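PDB 4OH1: L-iditol 2-dehydrogenase from Clostridium scindens, which probably catalyses the NAD+-dependent, zinc-dependent oxidation of L-iditol or a related polyol. Local coordinates for residues A[34-40]-A[132-138]; A[70-74]-A[126-130]. All coordinates share one frame; numbering follows the deposited sequence.

In the fold
Both contacts lie in the GroES-like domain, the part of the medium-chain alcohol dehydrogenase fold that carries the zinc ligands, and their centres are 12 Å apart. Contact 2 is nested along the chain inside the loop closed by contact 1. The 126-130 loop leads toward strand 133-137 and also rests on it: R126 NH2 lies 2.8 Å from V135 O, and N128 O is 3.8 Å from A134 CB. Contact 2 reaches the metal directly, since H74 is a zinc ligand. Contact 1 stands further back; the side chain of Y136 is about 7 Å from that of H74 and about 12 Å from the zinc ion.

Contact 1. Residues A[34-40]-A[132-138]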
ATOM      1  N   GLU A  34      19.435 -20.569 -24.954  1.00 46.58           N
ATOM      2  CA  GLU A  34      18.638 -19.543 -24.316  1.00 49.27           C
ATOM      3  C   GLU A  34      19.329 -18.196 -24.151  1.00 48.62           C
ATOM      4  O   GLU A  34      18.779 -17.308 -23.474  1.00 43.70           O
ATOM      5  CB  GLU A  34      18.142 -20.050 -22.971  1.00 51.25           C
ATOM      6  CG  GLU A  34      17.287 -21.284 -23.136  1.00 53.09           C
ATOM      7  CD  GLU A  34      16.587 -21.671 -21.880  1.00 53.08           C
ATOM      8  OE1 GLU A  34      16.644 -20.941 -20.863  1.00 52.85           O
ATOM      9  OE2 GLU A  34      15.973 -22.732 -21.905  1.00 58.74           O
ATOM     10  N   GLU A  35      20.496 -18.038 -24.788  1.00 43.48           N
ATOM     11  CA  GLU A  35      21.316 -16.860 -24.606  1.00 42.32           C
ATOM     12  C   GLU A  35      21.300 -16.012 -25.840  1.00 40.31           C
ATOM     13  O   GLU A  35      20.842 -16.442 -26.878  1.00 39.90           O
ATOM     14  CB  GLU A  35      22.754 -17.242 -24.264  1.00 44.76           C
ATOM     15  CG  GLU A  35      22.904 -17.762 -22.855  1.00 46.52           C
ATOM     16  CD  GLU A  35      24.315 -18.258 -22.524  1.00 50.88           C
ATOM     17  OE1 GLU A  35      25.124 -18.607 -23.407  1.00 57.41           O
ATOM     18  OE2 GLU A  35      24.608 -18.320 -21.328  1.00 59.84           O
ATOM     19  N   ILE A  36      21.814 -14.792 -25.707  1.00 40.17           N
ATOM     20  CA  ILE A  36      21.744 -13.781 -26.739  1.00 39.30           C
ATOM     21  C   ILE A  36      23.050 -13.041 -26.657  1.00 42.49           C
ATOM     22  O   ILE A  36      23.508 -12.689 -25.557  1.00 42.19           O
ATOM     23  CB  ILE A  36      20.595 -12.786 -26.445  1.00 41.84           C
ATOM     24  CG1 ILE A  36      19.253 -13.512 -26.419  1.00 44.28           C
ATOM     25  CG2 ILE A  36      20.554 -11.712 -27.482  1.00 40.93           C
ATOM     26  CD1 ILE A  36      18.099 -12.604 -26.314  1.00 45.23           C
ATOM     27  N   ARG A  37      23.651 -12.767 -27.807  1.00 43.97           N
ATOM     28  CA  ARG A  37      24.831 -11.962 -27.840  1.00 41.67           C
ATOM     29  C   ARG A  37      24.462 -10.587 -28.358  1.00 40.58           C
ATOM     30  O   ARG A  37      23.744 -10.438 -29.357  1.00 39.19           O
ATOM     31  CB  ARG A  37      25.892 -12.589 -28.718  1.00 47.33           C
ATOM     32  CG  ARG A  37      27.153 -11.750 -28.749  1.00 52.60           C
ATOM     33  CD  ARG A  37      27.829 -11.852 -30.097  1.00 57.32           C
ATOM     34  NE  ARG A  37      28.458 -13.115 -30.181  1.00 55.36           N
ATOM     35  CZ  ARG A  37      28.632 -13.828 -31.293  1.00 58.52           C
ATOM     36  NH1 ARG A  37      28.225 -13.425 -32.492  1.00 57.51           N
ATOM     37  NH2 ARG A  37      29.235 -14.985 -31.173  1.00 54.08           N
ATOM     38  N   ILE A  38      24.972  -9.587 -27.645  1.00 36.88           N
ATOM     39  CA  ILE A  38      24.764  -8.193 -27.940  1.00 41.45           C
ATOM     40  C   ILE A  38      26.009  -7.634 -28.516  1.00 37.93           C
ATOM     41  O   ILE A  38      27.097  -7.837 -27.998  1.00 36.80           O
ATOM     42  CB  ILE A  38      24.525  -7.303 -26.619  1.00 45.82           C
ATOM     43  CG1 ILE A  38      23.399  -7.815 -25.785  1.00 51.37           C
ATOM     44  CG2 ILE A  38      24.217  -5.885 -26.955  1.00 50.50           C
ATOM     45  CD1 ILE A  38      22.272  -8.261 -26.640  1.00 56.01           C
ATOM     46  N   LYS A  39      25.846  -6.832 -29.525  1.00 38.69           N
ATOM     47  CA  LYS A  39      26.896  -5.969 -29.906  1.00 41.90           C
ATOM     48  C   LYS A  39      26.687  -4.682 -29.099  1.00 41.62           C
ATOM     49  O   LYS A  39      25.683  -3.986 -29.293  1.00 40.91           O
ATOM     50  CB  LYS A  39      26.800  -5.632 -31.364  1.00 45.72           C
ATOM     51  CG  LYS A  39      28.007  -4.958 -31.818  1.00 52.00           C
ATOM     52  CD  LYS A  39      27.804  -4.078 -33.001  1.00 59.69           C
ATOM     53  CE  LYS A  39      29.190  -3.667 -33.474  1.00 65.35           C
ATOM     54  NZ  LYS A  39      29.064  -2.670 -34.535  1.00 77.42           N
ATOM     55  N   VAL A  40      27.672  -4.333 -28.271  1.00 39.12           N
ATOM     56  CA  VAL A  40      27.484  -3.245 -27.346  1.00 38.33           C
ATOM     57  C   VAL A  40      27.813  -1.963 -28.060  1.00 38.57           C
ATOM     58  O   VAL A  40      28.842  -1.845 -28.686  1.00 35.84           O
ATOM     59  CB  VAL A  40      28.328  -3.421 -26.110  1.00 37.25           C
ATOM     60  CG1 VAL A  40      28.019  -2.308 -25.096  1.00 39.93           C
ATOM     61  CG2 VAL A  40      28.025  -4.757 -25.463  1.00 39.48           C
ATOM     62  N   GLU A 132      33.061  -5.350 -26.403  1.00 40.50           N
ATOM     63  CA  GLU A 132      32.394  -5.072 -27.674  1.00 39.99           C
ATOM     64  C   GLU A 132      31.226  -6.005 -27.935  1.00 39.32           C
ATOM     65  O   GLU A 132      30.282  -5.616 -28.610  1.00 36.51           O
ATOM     66  CB  GLU A 132      33.391  -5.186 -28.815  1.00 45.07           C
ATOM     67  CG  GLU A 132      34.369  -4.037 -28.839  1.00 44.95           C
ATOM     68  CD  GLU A 132      35.371  -4.201 -29.969  1.00 50.01           C
ATOM     69  OE1 GLU A 132      35.872  -5.349 -30.163  1.00 46.34           O
ATOM     70  OE2 GLU A 132      35.658  -3.155 -30.616  1.00 50.40           O
ATOM     71  N   TYR A 133      31.277  -7.225 -27.387  1.00 39.04           N
ATOM     72  CA  TYR A 133      30.178  -8.173 -27.526  1.00 40.28           C
ATOM     73  C   TYR A 133      29.995  -8.850 -26.206  1.00 42.71           C
ATOM     74  O   TYR A 133      30.967  -9.235 -25.564  1.00 43.51           O
ATOM     75  CB  TYR A 133      30.464  -9.259 -28.599  1.00 43.19           C
ATOM     76  CG  TYR A 133      30.626  -8.687 -29.987  1.00 42.37           C
ATOM     77  CD1 TYR A 133      31.834  -8.189 -30.407  1.00 45.31           C
ATOM     78  CD2 TYR A 133      29.536  -8.555 -30.834  1.00 45.21           C
ATOM     79  CE1 TYR A 133      31.957  -7.620 -31.640  1.00 48.34           C
ATOM     80  CE2 TYR A 133      29.665  -7.980 -32.078  1.00 46.01           C
ATOM     81  CZ  TYR A 133      30.867  -7.536 -32.471  1.00 46.53           C
ATOM     82  OH  TYR A 133      30.994  -6.951 -33.694  1.00 51.72           O
ATOM     83  N   ALA A 134      28.762  -9.004 -25.786  1.00 39.83           N
ATOM     84  CA  ALA A 134      28.535  -9.684 -24.516  1.00 42.90           C
ATOM     85  C   ALA A 134      27.324 -10.567 -24.621  1.00 40.05           C
ATOM     86  O   ALA A 134      26.390 -10.229 -25.350  1.00 39.69           O
ATOM     87  CB  ALA A 134      28.336  -8.657 -23.407  1.00 42.41           C
ATOM     88  N   VAL A 135      27.327 -11.658 -23.851  1.00 39.68           N
ATOM     89  CA  VAL A 135      26.282 -12.652 -23.880  1.00 39.47           C
ATOM     90  C   VAL A 135      25.533 -12.636 -22.563  1.00 38.69           C
ATOM     91  O   VAL A 135      26.132 -12.524 -21.484  1.00 39.95           O
ATOM     92  CB  VAL A 135      26.863 -14.085 -24.164  1.00 39.60           C
ATOM     93  CG1 VAL A 135      25.838 -15.180 -23.889  1.00 40.27           C
ATOM     94  CG2 VAL A 135      27.300 -14.176 -25.619  1.00 42.69           C
ATOM     95  N   TYR A 136      24.219 -12.805 -22.650  1.00 38.17           N
ATOM     96  CA  TYR A 136      23.356 -12.805 -21.487  1.00 36.45           C
ATOM     97  C   TYR A 136      22.276 -13.850 -21.737  1.00 37.90           C
ATOM     98  O   TYR A 136      21.967 -14.181 -22.877  1.00 37.07           O
ATOM     99  CB  TYR A 136      22.682 -11.412 -21.343  1.00 35.18           C
ATOM    100  CG  TYR A 136      23.618 -10.263 -21.051  1.00 36.51           C
ATOM    101  CD1 TYR A 136      23.959  -9.897 -19.741  1.00 37.11           C
ATOM    102  CD2 TYR A 136      24.232  -9.582 -22.080  1.00 38.23           C
ATOM    103  CE1 TYR A 136      24.891  -8.844 -19.490  1.00 36.43           C
ATOM    104  CE2 TYR A 136      25.117  -8.546 -21.835  1.00 37.61           C
ATOM    105  CZ  TYR A 136      25.435  -8.176 -20.554  1.00 37.03           C
ATOM    106  OH  TYR A 136      26.342  -7.157 -20.411  1.00 39.50           O
ATOM    107  N   HIS A 137      21.619 -14.291 -20.676  1.00 38.71           N
ATOM    108  CA  HIS A 137      20.440 -15.149 -20.821  1.00 41.23           C
ATOM    109  C   HIS A 137      19.295 -14.299 -21.330  1.00 39.75           C
ATOM    110  O   HIS A 137      19.202 -13.120 -20.992  1.00 40.53           O
ATOM    111  CB  HIS A 137      20.088 -15.777 -19.482  1.00 41.12           C
ATOM    112  CG  HIS A 137      19.024 -16.806 -19.573  1.00 41.99           C
ATOM    113  ND1 HIS A 137      17.710 -16.537 -19.262  1.00 42.51           N
ATOM    114  CD2 HIS A 137      19.070 -18.111 -19.915  1.00 42.64           C
ATOM    115  CE1 HIS A 137      16.985 -17.627 -19.434  1.00 41.62           C
ATOM    116  NE2 HIS A 137      17.791 -18.601 -19.817  1.00 40.90           N
HETATM  117  N   MSE A 138      18.436 -14.870 -22.150  1.00 38.79           N
HETATM  118  CA  MSE A 138      17.329 -14.112 -22.720  1.00 38.88           C
HETATM  119  C   MSE A 138      16.466 -13.356 -21.664  1.00 37.70           C
HETATM  120  O   MSE A 138      15.977 -12.305 -21.926  1.00 36.84           O
HETATM  121  CB  MSE A 138      16.449 -15.055 -23.546  1.00 40.93           C
HETATM  122  CG  MSE A 138      15.767 -16.146 -22.742  1.00 44.43           C
HETATM  123 SE   MSE A 138      15.007 -17.584 -23.909  0.75 50.42          SE
HETATM  124  CE  MSE A 138      14.140 -18.656 -22.470  1.00 48.88           C
TER
HETATM  125  O   HOH W   1      30.788  -3.365 -29.897  1.00 38.46           O
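E35 to K39 pair with H137 to Y133 as two antiparallel strands of the GroES-like β-sheet, their segment axes 4.5 Å apart at closest and 151° between chain directions. The backbone evidence is two reciprocal pairs, I36 with Y136 and I38 with A134. The I38 N to A134 O bond is 2.8 Å and nearly straight. V40 N extends the pairing to E132 O, approaching from above the carbonyl plane, and a water bridges V40 O and E132 O at that end.

Apolar packing divides between two faces. On the one with I36, I38, A134 and Y136, CG1 of I38 meets Y136 CD2 at 4.2 Å; I141 of strand 141-143 adds to this side. Beyond the paired residues, I36 CD1 lies over CA and CB of M138. On the other face, V135 CG2 touches R37 CB, and the Y133 ring lies obliquely against its neighbours: its CE2 is 3.5 Å from K39 CG while its CD2 meets R37 CD. CG of R37 stands anti to the backbone N (chi1 -179°), which carries the chain past V135 and Y133; its guanidinium forms salt bridges with D81 and E30.

Across the contact, the side-chain hydrogen bond is that of E34 with H137; the backbone O of E34 separately accepts from M138 N and also sits over one face of the H137 ring, toward the rim. H137 NE2 donates to E34 OE1 at 2.8 Å. OE1 uses its anti lone pair and lies close to the imidazole plane, while the carboxylate as a whole is turned 57° from the ring, whose ND1 bonds to OG of S139.

Contact 2. Residues A[70-74]-A[126-130]; sequences MSFGH and RMNGF. With ZN (zinc ion), chain B.
The catalytic-domain zinc site is approached by the 70-74 segment, whose last residue, H74, binds the zinc ion through NE2 at 2.4 Å. E75 and E157 are further ligands, and two waters coordinate the metal. CG of H74 lies between its backbone N and carbonyl carbon (chi1 66°), a torsion that sends the ring toward the zinc while its CB stays 4.0 Å from M127 SE.

Three hydrogen bonds join the segment to the 126-130 loop. S71 OG donates to M127 O at 2.8 Å, tilted from the carbonyl plane. F130 N reaches F72 O in the plane of that carbonyl. G129 N bonds to G73 O at 2.8 Å from above the carbonyl plane. A water also donates to G73 O and to R126 O, so G73 O receives both a backbone amide and a solvent hydrogen.

Within the GroES-like domain, the two segments meet with their end-to-end directions 97° apart. The close approach is at glycines: the CA atoms of G73 and G129 lie 3.8 Å apart, so the two backbones meet with no side chain between them, and F130 CD2 comes to 3.3 Å from G73 CA.

F130 also places CD2 over one face of the F72 ring, 3.4 Å from F72 CE2; the planes stand at 49°, an oblique pairing. L5 and V7 of strand 2-9 touch the F72 side chain, and I45 touches that of F130.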
HETATM    1  N   MSE A  70      39.613  -8.636 -13.932  1.00 54.68           N
HETATM    2  CA  MSE A  70      38.192  -8.877 -13.771  1.00 54.17           C
HETATM    3  C   MSE A  70      37.373  -8.100 -14.787  1.00 49.97           C
HETATM    4  O   MSE A  70      37.571  -6.892 -14.971  1.00 46.85           O
HETATM    5  CB  MSE A  70      37.837  -8.451 -12.377  1.00 59.35           C
HETATM    6  CG  MSE A  70      36.505  -8.874 -11.929  1.00 64.16           C
HETATM    7 SE   MSE A  70      36.197  -8.055 -10.188  0.75 75.95          SE
HETATM    8  CE  MSE A  70      35.929  -6.149 -10.630  1.00 76.79           C
ATOM      9  N   SER A  71      36.467  -8.785 -15.461  1.00 47.48           N
ATOM     10  CA  SER A  71      35.547  -8.108 -16.381  1.00 46.45           C
ATOM     11  C   SER A  71      34.639  -7.204 -15.583  1.00 46.16           C
ATOM     12  O   SER A  71      34.374  -7.465 -14.429  1.00 45.03           O
ATOM     13  CB  SER A  71      34.721  -9.114 -17.177  1.00 46.98           C
ATOM     14  OG  SER A  71      33.869  -9.832 -16.298  1.00 49.12           O
ATOM     15  N   PHE A  72      34.164  -6.125 -16.180  1.00 46.10           N
ATOM     16  CA  PHE A  72      33.213  -5.285 -15.489  1.00 44.00           C
ATOM     17  C   PHE A  72      32.328  -4.536 -16.466  1.00 41.67           C
ATOM     18  O   PHE A  72      32.524  -4.609 -17.686  1.00 40.54           O
ATOM     19  CB  PHE A  72      33.919  -4.337 -14.483  1.00 45.26           C
ATOM     20  CG  PHE A  72      34.760  -3.265 -15.134  1.00 44.61           C
ATOM     21  CD1 PHE A  72      35.817  -3.597 -15.962  1.00 41.78           C
ATOM     22  CD2 PHE A  72      34.510  -1.929 -14.883  1.00 42.97           C
ATOM     23  CE1 PHE A  72      36.565  -2.623 -16.565  1.00 43.82           C
ATOM     24  CE2 PHE A  72      35.274  -0.939 -15.481  1.00 44.83           C
ATOM     25  CZ  PHE A  72      36.288  -1.280 -16.345  1.00 42.96           C
ATOM     26  N   GLY A  73      31.370  -3.805 -15.913  1.00 38.65           N
ATOM     27  CA  GLY A  73      30.477  -2.943 -16.697  1.00 36.21           C
ATOM     28  C   GLY A  73      29.129  -3.581 -16.619  1.00 35.56           C
ATOM     29  O   GLY A  73      28.996  -4.753 -16.883  1.00 37.30           O
ATOM     30  N   HIS A  74      28.125  -2.828 -16.197  1.00 37.43           N
ATOM     31  CA  HIS A  74      26.771  -3.365 -16.113  1.00 38.43           C
ATOM     32  C   HIS A  74      25.673  -2.379 -16.594  1.00 35.12           C
ATOM     33  O   HIS A  74      24.486  -2.569 -16.319  1.00 39.61           O
ATOM     34  CB  HIS A  74      26.527  -3.811 -14.678  1.00 37.95           C
ATOM     35  CG  HIS A  74      26.510  -2.674 -13.734  1.00 41.28           C
ATOM     36  ND1 HIS A  74      27.663  -2.069 -13.295  1.00 50.93           N
ATOM     37  CD2 HIS A  74      25.488  -1.950 -13.230  1.00 41.13           C
ATOM     38  CE1 HIS A  74      27.357  -1.038 -12.538  1.00 45.31           C
ATOM     39  NE2 HIS A  74      26.044  -0.952 -12.474  1.00 47.53           N
ATOM     40  N   ARG A 126      26.444 -10.934 -14.600  1.00 50.01           N
ATOM     41  CA  ARG A 126      27.175 -10.941 -15.862  1.00 52.23           C
ATOM     42  C   ARG A 126      27.690  -9.517 -16.060  1.00 51.72           C
ATOM     43  O   ARG A 126      26.920  -8.612 -16.400  1.00 45.30           O
ATOM     44  CB  ARG A 126      26.292 -11.353 -17.041  1.00 59.18           C
ATOM     45  CG  ARG A 126      25.468 -12.636 -16.840  1.00 65.99           C
ATOM     46  CD  ARG A 126      26.273 -13.951 -16.966  1.00 71.98           C
ATOM     47  NE  ARG A 126      26.977 -14.105 -18.258  1.00 86.86           N
ATOM     48  CZ  ARG A 126      26.546 -14.741 -19.374  1.00 88.36           C
ATOM     49  NH1 ARG A 126      25.357 -15.341 -19.492  1.00 79.53           N
ATOM     50  NH2 ARG A 126      27.343 -14.773 -20.432  1.00 90.68           N
HETATM   51  N   MSE A 127      28.986  -9.331 -15.795  1.00 48.18           N
HETATM   52  CA  MSE A 127      29.595  -8.026 -15.777  1.00 47.83           C
HETATM   53  C   MSE A 127      30.571  -7.968 -16.952  1.00 44.96           C
HETATM   54  O   MSE A 127      31.748  -8.116 -16.755  1.00 46.09           O
HETATM   55  CB  MSE A 127      30.366  -7.776 -14.463  1.00 49.46           C
HETATM   56  CG  MSE A 127      29.667  -8.087 -13.151  1.00 52.34           C
HETATM   57 SE   MSE A 127      27.952  -7.181 -12.986  0.75 56.28          SE
HETATM   58  CE  MSE A 127      27.744  -6.922 -11.015  1.00 73.20           C
ATOM     59  N   ASN A 128      30.050  -7.778 -18.149  1.00 43.04           N
ATOM     60  CA  ASN A 128      30.858  -7.578 -19.334  1.00 44.47           C
ATOM     61  C   ASN A 128      30.425  -6.425 -20.132  1.00 43.88           C
ATOM     62  O   ASN A 128      30.587  -6.412 -21.321  1.00 45.18           O
ATOM     63  CB  ASN A 128      30.744  -8.767 -20.201  1.00 47.61           C
ATOM     64  CG  ASN A 128      31.245  -9.947 -19.524  1.00 48.66           C
ATOM     65  OD1 ASN A 128      32.436 -10.077 -19.270  1.00 53.06           O
ATOM     66  ND2 ASN A 128      30.344 -10.794 -19.132  1.00 51.40           N
ATOM     67  N   GLY A 129      29.899  -5.420 -19.456  1.00 42.29           N
ATOM     68  CA  GLY A 129      29.454  -4.227 -20.113  1.00 39.00           C
ATOM     69  C   GLY A 129      30.487  -3.563 -20.958  1.00 40.81           C
ATOM     70  O   GLY A 129      30.165  -3.068 -22.019  1.00 40.78           O
ATOM     71  N   PHE A 130      31.732  -3.567 -20.490  1.00 41.25           N
ATOM     72  CA  PHE A 130      32.819  -2.893 -21.171  1.00 40.40           C
ATOM     73  C   PHE A 130      33.581  -3.834 -22.147  1.00 42.71           C
ATOM     74  O   PHE A 130      34.817  -3.969 -22.146  1.00 41.79           O
ATOM     75  CB  PHE A 130      33.734  -2.279 -20.122  1.00 42.06           C
ATOM     76  CG  PHE A 130      33.102  -1.127 -19.389  1.00 43.35           C
ATOM     77  CD1 PHE A 130      32.683   0.007 -20.076  1.00 42.68           C
ATOM     78  CD2 PHE A 130      32.950  -1.163 -18.010  1.00 45.44           C
ATOM     79  CE1 PHE A 130      32.107   1.064 -19.402  1.00 43.99           C
ATOM     80  CE2 PHE A 130      32.370  -0.101 -17.344  1.00 44.31           C
ATOM     81  CZ  PHE A 130      31.952   1.017 -18.058  1.00 42.48           C
TER
HETATM   82 ZN    ZN B 401      24.616   1.010 -12.270  0.75 49.76          ZN
HETATM   83  O   HOH W   2      26.937  -6.605 -17.946  1.00 39.80           O
HETATM   84  O   HOH W   3      23.663   2.547 -10.706  1.00 38.82           O
HETATM   85  O   HOH W   4      23.994  -0.273 -10.354  1.00 47.20           O